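Dihydropteroate synthase (Burkholderia cenocepacia, PDB 2Y5S) probably catalyses the condensation of para-aminobenzoate with 6-hydroxymethyl-7,8-dihydropterin diphosphate to give 7,8-dihydropteroate, the immediate precursor of folate derivatives. Local coordinates at residues B[123-126]-B[127-130]; B[211-214]-B[215-218]; B[258-261]-B[262-266]; B[283-286]-B[287-290]. All blocks are in the same frame, centred on the assembly; numbering follows the deposited sequence.

Interaction 1: B[123-126]-B[127-130]; sequences DIWG and FRQP. With EDO (1,2-ethanediol), chain V.
Asp-123 OD2 accepts a hydrogen bond from Phe-127 N at 2.7 Å, while OD1 takes Trp-125 N in an Asx turn, just where strand 120-123 of the TIM barrel gives way to its loop. With CG anti to the backbone N (chi1 -175°), the carboxylate is laid back along the turn, and Phe-127 N meets OD2 from above the carboxylate plane. Asp-123 CB rests over the face of the Phe-127 ring, a CH-pi contact 3.9 Å from its centroid. Further on, Trp-125 O is gripped from opposite faces of its carbonyl plane by Arg-128 N and by Arg-128 NE, the latter at 3.1 Å. This brings Trp-125 CE3 over one face of the Arg-128 guanidinium, 3.4 Å from Arg-128 NH2. Gln-129 NE2 covers a face of the indole, amide and ring nearly perpendicular (84°), and donates outward to Pro-152 O.

In the second shell, Tyr-105 stacks edge-to-face with Trp-125, and Arg-176 of helix 165-182 holds Gly-126 O. Ile-124 touches the bound 7,8-dihydropteroate, so the loop borders its pocket. Water 1 joins Asp-123 OD2 to Gln-129 N. At the far end, Arg-128 NH1 donates to O2 of an ethanediol, probably from the crystallisation liquor, at 2.8 Å.

Interaction 2: B[211-214]-B[215-218]; sequences AALP and DTAP
A run of overlapping turns, each closed by a bond from the N-H of one residue to the carbonyl three residues back, carries the chain from Ala-212 to Ala-217 as it leaves helix 204-211 of the TIM barrel on its way to strand 229-230. The first bond is Asp-215 N to Ala-212 O, 3.0 Å long and rather bent at the hydrogen (134°). The next is straighter: Thr-216 N to Leu-213 O, also 3.0 Å. The last, Ala-217 N to Pro-214 O, is weak at 3.4 Å.

The one side-chain hydrogen bond across the contact comes from Thr-216. Its OG1 is tucked between its own N and C (chi1 63°), which turns the hydroxyl back along the chain and lets it donate to Leu-213 O at 2.7 Å. OG1 approaches in the carbonyl plane, whereas Thr-216 N stands well above that plane, so a single oxygen is gripped twice by the same residue in two different directions. Thr-216 CG2 lies alongside, 3.6 Å from Leu-213 O.

The Leu-213 side chain packs on Pro-194 and Phe-196. Asp-215 O is held by Arg-170 NH1 from helix 165-182, and Ala-212 packs on Arg-294 of the second subunit. Where Leu-213 passes Thr-216 its own CD1 is the touching branch, 4.1 Å from Thr-216 OG1.

Interaction 3: B[258-261]-B[262-266]; sequences ALCA and VERGA
The guanidinium of Arg-264 has Cys-260 SG at its edge, near its plane, though the model sets the two too close and the detail there is doubtful. One face of this group lies over Glu-263 CB, offset toward the rim. Two bends in the arginine chain, at chi2 (65°) and chi3 (73°), curl it back over the helix end. The carboxylate of Glu-263 leads the other way, and its OE1 accepts from Trp-284 NE1.

Underneath, helix 251-263 of the barrel finishes in a Schellman motif. Its last regular bonds run from Val-262 N to Ala-258 O, from Glu-263 N to Leu-259 O, the last of these pairs at 2.8 Å, and from Arg-264 N to Cys-260 O. Gly-265, with its positive phi of 88°, is the C-prime residue, and the chain turns back there: Ala-266 N reaches Ala-261 O at 2.9 Å, outside the Gly-265 N to Val-262 O bond of 3.1 Å. The reversal also closes an apolar contact, Ala-261 CB on Ala-266 CB at 3.9 Å. Val-262 presses CG2 against Leu-259 O, 3.2 Å away, while Cys-260 and Arg-264 pack on Val-287 of the second subunit.

Interaction 4: B[283-286]-B[287-290]; sequences VWNA and VRAA
Trp-284 and Arg-288, one helical turn apart, pack with their flat groups inclined by 51°: Trp-284 CZ3 lies over one guanidinium face, 3.8 Å from Arg-288 CZ. Arg-288 NH1 comes to 3.7 Å from Trp-284 CH2. The arginine chain is extended through its first two torsions and then bends at chi3 (70°), which swings the guanidinium back alongside the indole.

Among the polar contacts, Arg-288 NH2 donates to Asn-285 OD1 at 3.1 Å, nearly along the C=O axis of the amide. That oxygen also accepts a hydrogen bond from water 3 at 2.9 Å, and the same water accepts from Arg-288 NE, so amide and guanidinium are linked both directly and through solvent. Arg-288 NH2 has a further partner in Glu-21 O.

Backbone bonds are those of a regular alpha helix, from Val-287 N to Val-283 O through to Ala-290 N on Ala-286 O. The shortest is Ala-289 N to Asn-285 O, 2.7 Å. Val-287 sets CG2 against Val-283 O, at 3.4 Å.

In the fold, this is the far part of helix 274-291, which follows strand 268-271, the eighth of the barrel in chain order. Trp-284 leans on Leu-259 and Val-262 of helix 251-263, while Val-283, Ala-286 and Ala-290 pack against Ala-253, Tyr-207 and Ala-208 of the second subunit, from its helices 251-263 and 204-211.

Interactions 2, 3 and 4 form a chain of touching neighbours along the subunit interface. The turns of interaction 2 lie against the helix end of interaction 3, with centres 11 Å apart and Leu-213 CD2 3.6 Å from Ala-261 O. Interaction 3 in turn meets interaction 4, centres 13 Å apart, where Leu-259 CD2 packs on Trp-284 CB at 3.7 Å. All three touch the second subunit. Interaction 1 stands apart, about 37 Å from interaction 4 centre to centre, and it alone supplies a residue, Ile-124, to the 7,8-dihydropteroate pocket; the Leu-213 and Ala-261 side chains stay about 10 and 11 Å from that ligand.

Interaction 1: B[123-126]-B[127-130]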
ATOM      1  N   ASP B 123     -20.409  16.114  -3.868  1.00 17.31           N
ATOM      2  CA  ASP B 123     -20.351  17.584  -3.993  1.00 17.83           C
ATOM      3  C   ASP B 123     -19.144  18.229  -3.293  1.00 16.77           C
ATOM      4  O   ASP B 123     -19.084  18.321  -2.071  1.00 17.25           O
ATOM      5  CB  ASP B 123     -21.643  18.204  -3.471  1.00 18.02           C
ATOM      6  CG  ASP B 123     -21.712  19.723  -3.682  1.00 20.20           C
ATOM      7  OD1 ASP B 123     -20.850  20.302  -4.375  1.00 19.44           O
ATOM      8  OD2 ASP B 123     -22.640  20.339  -3.126  1.00 21.43           O
ATOM      9  N   ILE B 124     -18.207  18.705  -4.087  1.00 17.33           N
ATOM     10  CA  ILE B 124     -17.037  19.390  -3.574  1.00 17.39           C
ATOM     11  C   ILE B 124     -17.402  20.626  -2.745  1.00 17.96           C
ATOM     12  O   ILE B 124     -16.630  21.024  -1.896  1.00 17.94           O
ATOM     13  CB  ILE B 124     -16.012  19.764  -4.686  1.00 18.06           C
ATOM     14  CG1 ILE B 124     -16.637  20.644  -5.766  1.00 20.13           C
ATOM     15  CG2 ILE B 124     -15.428  18.481  -5.322  1.00 17.72           C
ATOM     16  CD1 ILE B 124     -15.611  21.531  -6.508  1.00 21.95           C
ATOM     17  N   TRP B 125     -18.572  21.220  -2.980  1.00 18.14           N
ATOM     18  CA  TRP B 125     -18.997  22.379  -2.200  1.00 18.89           C
ATOM     19  C   TRP B 125     -19.852  22.041  -0.979  1.00 18.54           C
ATOM     20  O   TRP B 125     -20.318  22.949  -0.296  1.00 18.46           O
ATOM     21  CB  TRP B 125     -19.716  23.415  -3.091  1.00 19.55           C
ATOM     22  CG  TRP B 125     -18.761  24.312  -3.804  1.00 21.40           C
ATOM     23  CD1 TRP B 125     -18.474  24.297  -5.119  1.00 22.40           C
ATOM     24  CD2 TRP B 125     -17.956  25.349  -3.227  1.00 23.71           C
ATOM     25  NE1 TRP B 125     -17.529  25.235  -5.412  1.00 23.72           N
ATOM     26  CE2 TRP B 125     -17.197  25.905  -4.265  1.00 25.81           C
ATOM     27  CE3 TRP B 125     -17.789  25.842  -1.928  1.00 26.54           C
ATOM     28  CZ2 TRP B 125     -16.293  26.956  -4.059  1.00 27.89           C
ATOM     29  CZ3 TRP B 125     -16.897  26.885  -1.719  1.00 28.64           C
ATOM     30  CH2 TRP B 125     -16.153  27.426  -2.780  1.00 28.63           C
ATOM     31  N   GLY B 126     -20.060  20.751  -0.703  1.00 17.80           N
ATOM     32  CA  GLY B 126     -20.708  20.321   0.534  1.00 17.82           C
ATOM     33  C   GLY B 126     -22.146  20.811   0.635  1.00 19.07           C
ATOM     34  O   GLY B 126     -22.642  21.100   1.721  1.00 19.26           O
ATOM     35  N   PHE B 127     -22.787  20.915  -0.524  1.00 19.48           N
ATOM     36  CA  PHE B 127     -24.182  21.323  -0.669  1.00 20.37           C
ATOM     37  C   PHE B 127     -24.409  22.755  -0.259  1.00 21.42           C
ATOM     38  O   PHE B 127     -25.509  23.133   0.166  1.00 22.38           O
ATOM     39  CB  PHE B 127     -25.118  20.299   0.021  1.00 20.15           C
ATOM     40  CG  PHE B 127     -24.904  18.909  -0.495  1.00 18.75           C
ATOM     41  CD1 PHE B 127     -25.451  18.523  -1.702  1.00 18.78           C
ATOM     42  CD2 PHE B 127     -24.069  18.028   0.163  1.00 17.82           C
ATOM     43  CE1 PHE B 127     -25.210  17.270  -2.216  1.00 17.79           C
ATOM     44  CE2 PHE B 127     -23.813  16.776  -0.351  1.00 19.00           C
ATOM     45  CZ  PHE B 127     -24.380  16.394  -1.547  1.00 17.47           C
ATOM     46  N   ARG B 128     -23.373  23.573  -0.449  1.00 21.66           N
ATOM     47  CA  ARG B 128     -23.448  24.977  -0.105  1.00 22.48           C
ATOM     48  C   ARG B 128     -23.936  25.856  -1.257  1.00 22.72           C
ATOM     49  O   ARG B 128     -24.338  26.987  -1.018  1.00 24.01           O
ATOM     50  CB  ARG B 128     -22.095  25.496   0.406  1.00 22.20           C
ATOM     51  CG  ARG B 128     -21.793  25.093   1.839  1.00 22.83           C
ATOM     52  CD  ARG B 128     -20.484  25.705   2.305  1.00 22.59           C
ATOM     53  NE  ARG B 128     -19.316  25.054   1.703  1.00 21.48           N
ATOM     54  CZ  ARG B 128     -18.078  25.534   1.784  1.00 24.64           C
ATOM     55  NH1 ARG B 128     -17.842  26.691   2.416  1.00 23.34           N
ATOM     56  NH2 ARG B 128     -17.071  24.859   1.234  1.00 24.06           N
ATOM     57  N   GLN B 129     -23.874  25.379  -2.500  1.00 21.27           N
ATOM     58  CA  GLN B 129     -24.306  26.211  -3.615  1.00 21.52           C
ATOM     59  C   GLN B 129     -25.787  26.463  -3.479  1.00 21.95           C
ATOM     60  O   GLN B 129     -26.531  25.564  -3.067  1.00 22.25           O
ATOM     61  CB  GLN B 129     -23.995  25.596  -4.983  1.00 21.12           C
ATOM     62  CG  GLN B 129     -22.510  25.557  -5.333  1.00 22.21           C
ATOM     63  CD  GLN B 129     -21.879  26.925  -5.438  1.00 23.30           C
ATOM     64  OE1 GLN B 129     -22.540  27.897  -5.767  1.00 24.10           O
ATOM     65  NE2 GLN B 129     -20.579  27.001  -5.167  1.00 24.28           N
ATOM     66  N   PRO B 130     -26.224  27.699  -3.779  1.00 22.37           N
ATOM     67  CA  PRO B 130     -27.629  28.041  -3.591  1.00 23.16           C
ATOM     68  C   PRO B 130     -28.550  27.051  -4.300  1.00 23.18           C
ATOM     69  O   PRO B 130     -28.417  26.863  -5.506  1.00 23.49           O
ATOM     70  CB  PRO B 130     -27.725  29.452  -4.207  1.00 23.93           C
ATOM     71  CG  PRO B 130     -26.403  30.029  -3.967  1.00 23.92           C
ATOM     72  CD  PRO B 130     -25.434  28.883  -4.185  1.00 23.08           C
TER
HETATM   73  C1  EDO V1299     -15.618  26.917   5.504  1.00 40.46           C
HETATM   74  O1  EDO V1299     -14.540  26.988   6.440  1.00 42.64           O
HETATM   75  C2  EDO V1299     -15.115  26.174   4.278  1.00 38.63           C
HETATM   76  O2  EDO V1299     -15.124  27.054   3.155  1.00 35.50           O
HETATM   77  O   HOH W   1     -23.246  22.733  -3.973  1.00 10.42           O
HETATM   78  O   HOH W   2     -17.227  22.016   0.638  1.00 11.40           O

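Interaction 2: B[211-214]-B[215-218]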
ATOM      1  N   ALA B 211      -3.312  10.915   8.297  1.00 19.09           N
ATOM      2  CA  ALA B 211      -2.875  10.254   9.554  1.00 19.92           C
ATOM      3  C   ALA B 211      -3.985  10.173  10.611  1.00 20.80           C
ATOM      4  O   ALA B 211      -4.072   9.190  11.354  1.00 20.50           O
ATOM      5  CB  ALA B 211      -1.656  10.976  10.153  1.00 20.05           C
ATOM      6  N   ALA B 212      -4.812  11.217  10.670  1.00 21.24           N
ATOM      7  CA  ALA B 212      -5.913  11.310  11.619  1.00 22.69           C
ATOM      8  C   ALA B 212      -7.286  11.116  10.990  1.00 22.49           C
ATOM      9  O   ALA B 212      -8.278  11.600  11.524  1.00 23.73           O
ATOM     10  CB  ALA B 212      -5.855  12.663  12.324  1.00 23.68           C
ATOM     11  N   LEU B 213      -7.358  10.398   9.872  1.00 21.69           N
ATOM     12  CA  LEU B 213      -8.607  10.261   9.112  1.00 21.45           C
ATOM     13  C   LEU B 213      -9.878   9.951   9.937  1.00 22.44           C
ATOM     14  O   LEU B 213     -10.914  10.606   9.739  1.00 21.92           O
ATOM     15  CB  LEU B 213      -8.449   9.249   7.963  1.00 20.32           C
ATOM     16  CG  LEU B 213      -9.494   9.270   6.839  1.00 20.58           C
ATOM     17  CD1 LEU B 213      -9.438  10.566   6.048  1.00 19.62           C
ATOM     18  CD2 LEU B 213      -9.342   8.108   5.877  1.00 18.96           C
ATOM     19  N   PRO B 214      -9.822   8.977  10.858  1.00 24.00           N
ATOM     20  CA  PRO B 214     -11.086   8.683  11.564  1.00 25.02           C
ATOM     21  C   PRO B 214     -11.688   9.895  12.269  1.00 26.06           C
ATOM     22  O   PRO B 214     -12.914  10.029  12.307  1.00 26.18           O
ATOM     23  CB  PRO B 214     -10.701   7.610  12.598  1.00 25.92           C
ATOM     24  CG  PRO B 214      -9.322   7.203  12.296  1.00 26.07           C
ATOM     25  CD  PRO B 214      -8.691   8.187  11.372  1.00 24.55           C
ATOM     26  N   ASP B 215     -10.826  10.772  12.784  1.00 26.52           N
ATOM     27  CA  ASP B 215     -11.243  11.949  13.526  1.00 27.98           C
ATOM     28  C   ASP B 215     -11.766  13.101  12.653  1.00 26.72           C
ATOM     29  O   ASP B 215     -12.214  14.097  13.192  1.00 27.10           O
ATOM     30  CB  ASP B 215     -10.090  12.464  14.393  1.00 29.50           C
ATOM     31  CG  ASP B 215      -9.613  11.433  15.411  1.00 33.29           C
ATOM     32  OD1 ASP B 215     -10.453  10.658  15.921  1.00 36.16           O
ATOM     33  OD2 ASP B 215      -8.395  11.402  15.684  1.00 36.56           O
ATOM     34  N   THR B 216     -11.706  12.975  11.324  1.00 24.77           N
ATOM     35  CA  THR B 216     -12.303  13.969  10.430  1.00 23.76           C
ATOM     36  C   THR B 216     -13.836  13.824  10.337  1.00 23.65           C
ATOM     37  O   THR B 216     -14.523  14.758   9.945  1.00 23.16           O
ATOM     38  CB  THR B 216     -11.708  13.896   9.003  1.00 22.63           C
ATOM     39  OG1 THR B 216     -12.015  12.632   8.432  1.00 21.85           O
ATOM     40  CG2 THR B 216     -10.185  14.082   9.012  1.00 22.32           C
ATOM     41  N   ALA B 217     -14.369  12.665  10.732  1.00 23.82           N
ATOM     42  CA  ALA B 217     -15.786  12.358  10.553  1.00 23.20           C
ATOM     43  C   ALA B 217     -16.581  12.672  11.814  1.00 24.55           C
ATOM     44  O   ALA B 217     -16.286  12.141  12.882  1.00 25.26           O
ATOM     45  CB  ALA B 217     -15.968  10.893  10.190  1.00 23.21           C
ATOM     46  N   PRO B 218     -17.611  13.515  11.692  1.00 24.14           N
ATOM     47  CA  PRO B 218     -18.505  13.700  12.814  1.00 26.01           C
ATOM     48  C   PRO B 218     -19.400  12.475  13.025  1.00 26.37           C
ATOM     49  O   PRO B 218     -19.399  11.536  12.201  1.00 25.20           O
ATOM     50  CB  PRO B 218     -19.334  14.920  12.402  1.00 25.96           C
ATOM     51  CG  PRO B 218     -19.297  14.929  10.961  1.00 24.76           C
ATOM     52  CD  PRO B 218     -18.059  14.253  10.508  1.00 23.32           C
TER

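Interaction 3: B[258-261]-B[262-266]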
ATOM      1  N   ALA B 258      -4.473   5.090  -0.759  1.00 14.66           N
ATOM      2  CA  ALA B 258      -5.750   4.363  -0.602  1.00 15.24           C
ATOM      3  C   ALA B 258      -5.689   3.323   0.508  1.00 15.54           C
ATOM      4  O   ALA B 258      -6.592   3.246   1.356  1.00 15.31           O
ATOM      5  CB  ALA B 258      -6.176   3.735  -1.942  1.00 14.43           C
ATOM      6  N   LEU B 259      -4.595   2.553   0.556  1.00 16.73           N
ATOM      7  CA  LEU B 259      -4.390   1.592   1.659  1.00 16.91           C
ATOM      8  C   LEU B 259      -4.330   2.224   3.025  1.00 16.98           C
ATOM      9  O   LEU B 259      -4.918   1.716   3.993  1.00 17.29           O
ATOM     10  CB  LEU B 259      -3.103   0.790   1.445  1.00 17.88           C
ATOM     11  CG  LEU B 259      -3.176  -0.307   0.386  1.00 19.07           C
ATOM     12  CD1 LEU B 259      -1.765  -0.740  -0.053  1.00 19.77           C
ATOM     13  CD2 LEU B 259      -4.015  -1.513   0.912  1.00 19.86           C
ATOM     14  N   CYS B 260      -3.574   3.313   3.134  1.00 17.61           N
ATOM     15  CA  CYS B 260      -3.527   4.086   4.360  1.00 17.93           C
ATOM     16  C   CYS B 260      -4.919   4.549   4.790  1.00 17.26           C
ATOM     17  O   CYS B 260      -5.282   4.470   5.965  1.00 17.22           O
ATOM     18  CB  CYS B 260      -2.608   5.292   4.181  1.00 18.59           C
ATOM     19  SG  CYS B 260      -2.474   6.247   5.654  1.00 23.46           S
ATOM     20  N   ALA B 261      -5.704   5.033   3.840  1.00 16.95           N
ATOM     21  CA  ALA B 261      -7.048   5.509   4.144  1.00 16.89           C
ATOM     22  C   ALA B 261      -7.910   4.368   4.670  1.00 17.51           C
ATOM     23  O   ALA B 261      -8.619   4.539   5.663  1.00 17.94           O
ATOM     24  CB  ALA B 261      -7.698   6.154   2.924  1.00 16.05           C
ATOM     25  N   VAL B 262      -7.850   3.196   4.032  1.00 18.27           N
ATOM     26  CA  VAL B 262      -8.673   2.069   4.517  1.00 18.81           C
ATOM     27  C   VAL B 262      -8.143   1.551   5.844  1.00 20.54           C
ATOM     28  O   VAL B 262      -8.921   1.152   6.689  1.00 21.71           O
ATOM     29  CB  VAL B 262      -8.858   0.918   3.468  1.00 18.77           C
ATOM     30  CG1 VAL B 262      -9.505   1.479   2.194  1.00 15.64           C
ATOM     31  CG2 VAL B 262      -7.557   0.198   3.154  1.00 19.12           C
ATOM     32  N   GLU B 263      -6.827   1.594   6.049  1.00 21.41           N
ATOM     33  CA  GLU B 263      -6.262   1.225   7.346  1.00 23.07           C
ATOM     34  C   GLU B 263      -6.811   2.163   8.434  1.00 23.81           C
ATOM     35  O   GLU B 263      -7.049   1.747   9.581  1.00 24.18           O
ATOM     36  CB  GLU B 263      -4.733   1.278   7.299  1.00 23.57           C
ATOM     37  CG  GLU B 263      -4.014   0.792   8.581  1.00 26.70           C
ATOM     38  CD  GLU B 263      -4.173  -0.702   8.819  1.00 31.84           C
ATOM     39  OE1 GLU B 263      -4.721  -1.402   7.941  1.00 34.86           O
ATOM     40  OE2 GLU B 263      -3.743  -1.187   9.886  1.00 37.92           O
ATOM     41  N   ARG B 264      -7.020   3.422   8.058  1.00 23.07           N
ATOM     42  CA  ARG B 264      -7.557   4.429   8.965  1.00 24.29           C
ATOM     43  C   ARG B 264      -9.092   4.568   8.904  1.00 23.89           C
ATOM     44  O   ARG B 264      -9.622   5.619   9.253  1.00 25.27           O
ATOM     45  CB  ARG B 264      -6.880   5.783   8.689  1.00 24.51           C
ATOM     46  CG  ARG B 264      -5.805   6.178   9.700  1.00 27.60           C
ATOM     47  CD  ARG B 264      -4.603   5.255   9.695  1.00 29.26           C
ATOM     48  NE  ARG B 264      -3.779   5.465   8.506  1.00 30.30           N
ATOM     49  CZ  ARG B 264      -2.613   4.870   8.274  1.00 30.63           C
ATOM     50  NH1 ARG B 264      -2.076   4.017   9.134  1.00 33.93           N
ATOM     51  NH2 ARG B 264      -1.978   5.129   7.158  1.00 30.35           N
ATOM     52  N   GLY B 265      -9.789   3.530   8.452  1.00 22.36           N
ATOM     53  CA  GLY B 265     -11.245   3.475   8.520  1.00 22.01           C
ATOM     54  C   GLY B 265     -12.076   4.074   7.372  1.00 20.38           C
ATOM     55  O   GLY B 265     -13.290   4.197   7.518  1.00 20.10           O
ATOM     56  N   ALA B 266     -11.460   4.435   6.238  1.00 18.41           N
ATOM     57  CA  ALA B 266     -12.249   4.899   5.063  1.00 17.40           C
ATOM     58  C   ALA B 266     -13.221   3.821   4.556  1.00 17.55           C
ATOM     59  O   ALA B 266     -12.850   2.631   4.394  1.00 16.74           O
ATOM     60  CB  ALA B 266     -11.350   5.347   3.942  1.00 16.57           C
TER

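Interaction 4: B[283-286]-B[287-290]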
ATOM      1  N   VAL B 283      -5.063  -7.914  -0.850  1.00 18.67           N
ATOM      2  CA  VAL B 283      -3.992  -8.227   0.079  1.00 18.68           C
ATOM      3  C   VAL B 283      -4.342  -7.703   1.472  1.00 18.90           C
ATOM      4  O   VAL B 283      -4.217  -8.413   2.454  1.00 18.23           O
ATOM      5  CB  VAL B 283      -2.652  -7.660  -0.406  1.00 18.26           C
ATOM      6  CG1 VAL B 283      -1.558  -7.826   0.697  1.00 17.81           C
ATOM      7  CG2 VAL B 283      -2.242  -8.334  -1.740  1.00 17.72           C
ATOM      8  N   TRP B 284      -4.811  -6.462   1.545  1.00 19.56           N
ATOM      9  CA  TRP B 284      -5.194  -5.859   2.833  1.00 20.18           C
ATOM     10  C   TRP B 284      -6.263  -6.714   3.546  1.00 20.40           C
ATOM     11  O   TRP B 284      -6.156  -7.003   4.735  1.00 20.62           O
ATOM     12  CB  TRP B 284      -5.677  -4.418   2.592  1.00 20.46           C
ATOM     13  CG  TRP B 284      -6.067  -3.679   3.844  1.00 23.27           C
ATOM     14  CD1 TRP B 284      -5.242  -2.982   4.659  1.00 24.44           C
ATOM     15  CD2 TRP B 284      -7.376  -3.573   4.400  1.00 25.46           C
ATOM     16  NE1 TRP B 284      -5.947  -2.449   5.702  1.00 28.06           N
ATOM     17  CE2 TRP B 284      -7.264  -2.799   5.573  1.00 26.48           C
ATOM     18  CE3 TRP B 284      -8.635  -4.064   4.029  1.00 26.63           C
ATOM     19  CZ2 TRP B 284      -8.368  -2.484   6.375  1.00 27.81           C
ATOM     20  CZ3 TRP B 284      -9.729  -3.768   4.834  1.00 26.87           C
ATOM     21  CH2 TRP B 284      -9.590  -2.978   5.992  1.00 26.76           C
ATOM     22  N   ASN B 285      -7.283  -7.141   2.812  1.00 20.15           N
ATOM     23  CA  ASN B 285      -8.344  -7.962   3.406  1.00 21.08           C
ATOM     24  C   ASN B 285      -7.850  -9.322   3.895  1.00 20.39           C
ATOM     25  O   ASN B 285      -8.295  -9.827   4.942  1.00 19.83           O
ATOM     26  CB  ASN B 285      -9.481  -8.200   2.415  1.00 21.74           C
ATOM     27  CG  ASN B 285     -10.572  -9.090   3.008  1.00 25.45           C
ATOM     28  OD1 ASN B 285     -11.346  -8.643   3.855  1.00 28.78           O
ATOM     29  ND2 ASN B 285     -10.610 -10.376   2.588  1.00 28.35           N
ATOM     30  N   ALA B 286      -6.939  -9.924   3.138  1.00 19.08           N
ATOM     31  CA  ALA B 286      -6.344 -11.199   3.548  1.00 20.54           C
ATOM     32  C   ALA B 286      -5.541 -11.091   4.862  1.00 20.06           C
ATOM     33  O   ALA B 286      -5.586 -11.983   5.705  1.00 19.95           O
ATOM     34  CB  ALA B 286      -5.460 -11.769   2.444  1.00 19.73           C
ATOM     35  N   VAL B 287      -4.801  -9.995   5.015  1.00 20.16           N
ATOM     36  CA  VAL B 287      -4.090  -9.706   6.262  1.00 20.11           C
ATOM     37  C   VAL B 287      -5.081  -9.525   7.408  1.00 21.09           C
ATOM     38  O   VAL B 287      -4.908 -10.103   8.470  1.00 21.23           O
ATOM     39  CB  VAL B 287      -3.226  -8.413   6.140  1.00 19.82           C
ATOM     40  CG1 VAL B 287      -2.656  -8.011   7.495  1.00 18.27           C
ATOM     41  CG2 VAL B 287      -2.106  -8.628   5.113  1.00 18.91           C
ATOM     42  N   ARG B 288      -6.125  -8.730   7.169  1.00 21.60           N
ATOM     43  CA  ARG B 288      -7.154  -8.503   8.184  1.00 23.30           C
ATOM     44  C   ARG B 288      -7.821  -9.818   8.544  1.00 24.15           C
ATOM     45  O   ARG B 288      -8.004 -10.104   9.709  1.00 25.21           O
ATOM     46  CB  ARG B 288      -8.199  -7.484   7.705  1.00 23.40           C
ATOM     47  CG  ARG B 288      -9.277  -7.146   8.745  1.00 25.96           C
ATOM     48  CD  ARG B 288     -10.265  -6.109   8.220  1.00 28.61           C
ATOM     49  NE  ARG B 288     -11.116  -6.664   7.165  1.00 30.48           N
ATOM     50  CZ  ARG B 288     -12.186  -6.071   6.641  1.00 31.14           C
ATOM     51  NH1 ARG B 288     -12.580  -4.868   7.055  1.00 29.87           N
ATOM     52  NH2 ARG B 288     -12.854  -6.689   5.673  1.00 32.26           N
ATOM     53  N   ALA B 289      -8.157 -10.636   7.549  1.00 24.22           N
ATOM     54  CA  ALA B 289      -8.800 -11.935   7.822  1.00 25.54           C
ATOM     55  C   ALA B 289      -7.915 -12.832   8.678  1.00 26.59           C
ATOM     56  O   ALA B 289      -8.410 -13.544   9.549  1.00 27.34           O
ATOM     57  CB  ALA B 289      -9.183 -12.655   6.513  1.00 25.48           C
ATOM     58  N   ALA B 290      -6.608 -12.812   8.425  1.00 26.22           N
ATOM     59  CA  ALA B 290      -5.656 -13.569   9.247  1.00 28.06           C
ATOM     60  C   ALA B 290      -5.543 -12.969  10.648  1.00 29.37           C
ATOM     61  O   ALA B 290      -5.514 -13.703  11.614  1.00 31.23           O
ATOM     62  CB  ALA B 290      -4.276 -13.641   8.576  1.00 26.65           C
TER
HETATM   63  O   HOH W   3     -10.842  -9.549   6.517  1.00 21.61           O
HETATM   64  O   HOH W   4     -13.767  -8.877   3.718  1.00 36.82           O